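Local coordinates for acyl-CoA-binding domain-containing protein 1 (Oryza sativa Japonica Group, PDB 5H3G) that binds medium- and long-chain acyl-CoA esters with high affinity and may take part in phospholipid biosynthesis, at residues A[7-10]-A[11-14]. Residues are numbered along the deposited sequence; the frame is centred on the assembly and turned at random. Where two conformers were deposited one is given.
Sequences QEDF and EQYA
Gln-7 and Glu-11, one helical turn apart, join through their side chains as well as their backbones. In the conformer described here, one of two modelled for Gln-7, the amide nitrogen NE2 gives a hydrogen bond to OE2 of Glu-11 at 3.0 Å, moderately bent at 152°; the link need not always be made. It reaches the carboxylate oxygen on its anti side, somewhat out of the carboxylate plane; the two flat groups are turned 65° against each other, and one N-H meets one oxygen. Two different chain shapes make this possible: Gln-7 in this conformer sets CG opposite its backbone N and then kinks at chi2 (84°), whereas Glu-11 runs extended back toward the start of the helix. On that path CG of Glu-11 passes 3.3 Å from the carbonyl O of Gln-7, the same oxygen that accepts the backbone N-H of Glu-11.

The pairs that follow meet differently, with side-chain carbons lying against carbonyl oxygens instead of a side-chain hydrogen bond. Gln-12 lays its CG 3.2 Å from O of Glu-8, and the ring of Tyr-13 brings its CD2 edge to 3.2 Å from O of Asp-9; each carbonyl also receives the backbone N-H of the residue touching it. Ala-14 completes the series, with CB 3.3 Å from the Phe-10 carbonyl oxygen and its backbone N hydrogen-bonded to that same oxygen.

Phe-10 is the buried member. With CG anti to its backbone N, its ring leaves the helix toward helices 71-92 and 26-41, where it meets the ring of Tyr-78 and touches Met-75, Ala-39 and Thr-40. Tyr-78 and nearby Tyr-36 probably help bind acyl-CoA, as in related proteins. The segment is thus a regular amphipathic alpha-helix with i to i+4 pairing, whose inner face packs into the four-helix acyl-CoA-binding fold beside the probable ligand site.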
loop_
_atom_site.group_PDB
_atom_site.type_symbol
_atom_site.label_atom_id
_atom_site.label_comp_id
_atom_site.label_asym_id
_atom_site.label_seq_id
_atom_site.Cartn_x
_atom_site.Cartn_y
_atom_site.Cartn_z
ATOM N N GLN A 7 -14.587 -3.197 -2.442
ATOM C CA GLN A 7 -14.038 -2.489 -3.595
ATOM C C GLN A 7 -14.325 -0.996 -3.500
ATOM O O GLN A 7 -13.464 -0.166 -3.819
ATOM C CB GLN A 7 -14.611 -3.067 -4.891
ATOM C CG GLN A 7 -14.093 -2.388 -6.152
ATOM C CD GLN A 7 -12.761 -2.947 -6.615
ATOM O OE1 GLN A 7 -12.545 -4.160 -6.591
ATOM N NE2 GLN A 7 -11.863 -2.066 -7.048
ATOM N N GLU A 8 -15.535 -0.638 -3.057
ATOM C CA GLU A 8 -15.878 0.767 -2.868
ATOM C C GLU A 8 -14.985 1.400 -1.810
ATOM O O GLU A 8 -14.417 2.476 -2.025
ATOM C CB GLU A 8 -17.354 0.898 -2.475
ATOM C CG GLU A 8 -18.325 0.404 -3.545
ATOM C CD GLU A 8 -19.783 0.390 -3.086
ATOM O OE1 GLU A 8 -20.041 0.526 -1.870
ATOM O OE2 GLU A 8 -20.674 0.239 -3.951
ATOM N N ASP A 9 -14.860 0.735 -0.654
ATOM C CA ASP A 9 -13.971 1.204 0.405
ATOM C C ASP A 9 -12.556 1.389 -0.111
ATOM O O ASP A 9 -11.886 2.366 0.231
ATOM C CB ASP A 9 -13.944 0.204 1.565
ATOM C CG ASP A 9 -15.181 0.264 2.435
ATOM O OD1 ASP A 9 -15.998 1.188 2.276
ATOM O OD2 ASP A 9 -15.322 -0.637 3.288
ATOM N N PHE A 10 -12.077 0.447 -0.921
ATOM C CA PHE A 10 -10.696 0.505 -1.384
ATOM C C PHE A 10 -10.472 1.733 -2.254
ATOM O O PHE A 10 -9.479 2.449 -2.094
ATOM C CB PHE A 10 -10.353 -0.768 -2.154
ATOM C CG PHE A 10 -8.959 -0.773 -2.744
ATOM C CD1 PHE A 10 -7.858 -1.016 -1.950
ATOM C CD2 PHE A 10 -8.759 -0.545 -4.101
ATOM C CE1 PHE A 10 -6.572 -1.025 -2.480
ATOM C CE2 PHE A 10 -7.478 -0.548 -4.642
ATOM C CZ PHE A 10 -6.384 -0.799 -3.834
ATOM N N GLU A 11 -11.377 1.970 -3.197
ATOM C CA GLU A 11 -11.234 3.126 -4.064
ATOM C C GLU A 11 -11.349 4.410 -3.262
ATOM O O GLU A 11 -10.614 5.368 -3.512
ATOM C CB GLU A 11 -12.264 3.051 -5.185
ATOM C CG GLU A 11 -12.027 1.827 -6.067
ATOM C CD GLU A 11 -13.149 1.551 -7.047
ATOM O OE1 GLU A 11 -14.118 2.336 -7.090
ATOM O OE2 GLU A 11 -13.058 0.537 -7.773
ATOM N N GLN A 12 -12.222 4.425 -2.257
ATOM C CA GLN A 12 -12.361 5.616 -1.425
ATOM C C GLN A 12 -11.088 5.886 -0.635
ATOM O O GLN A 12 -10.588 7.017 -0.607
ATOM C CB GLN A 12 -13.562 5.464 -0.493
ATOM C CG GLN A 12 -14.907 5.527 -1.213
ATOM C CD GLN A 12 -16.084 5.233 -0.297
ATOM O OE1 GLN A 12 -15.969 5.308 0.929
ATOM N NE2 GLN A 12 -17.221 4.888 -0.889
ATOM N N TYR A 13 -10.537 4.860 0.006
ATOM C CA TYR A 13 -9.350 5.090 0.817
ATOM C C TYR A 13 -8.109 5.306 -0.034
ATOM O O TYR A 13 -7.202 6.025 0.391
ATOM C CB TYR A 13 -9.163 3.951 1.803
ATOM C CG TYR A 13 -10.054 4.168 2.996
ATOM C CD1 TYR A 13 -9.787 5.182 3.901
ATOM C CD2 TYR A 13 -11.187 3.390 3.190
ATOM C CE1 TYR A 13 -10.611 5.408 4.978
ATOM C CE2 TYR A 13 -12.014 3.603 4.264
ATOM C CZ TYR A 13 -11.720 4.610 5.160
ATOM O OH TYR A 13 -12.540 4.831 6.243
ATOM N N ALA A 14 -8.040 4.713 -1.233
ATOM C CA ALA A 14 -6.935 5.063 -2.121
ATOM C C ALA A 14 -6.983 6.544 -2.473
ATOM O O ALA A 14 -5.938 7.196 -2.580
ATOM C CB ALA A 14 -6.967 4.208 -3.387
#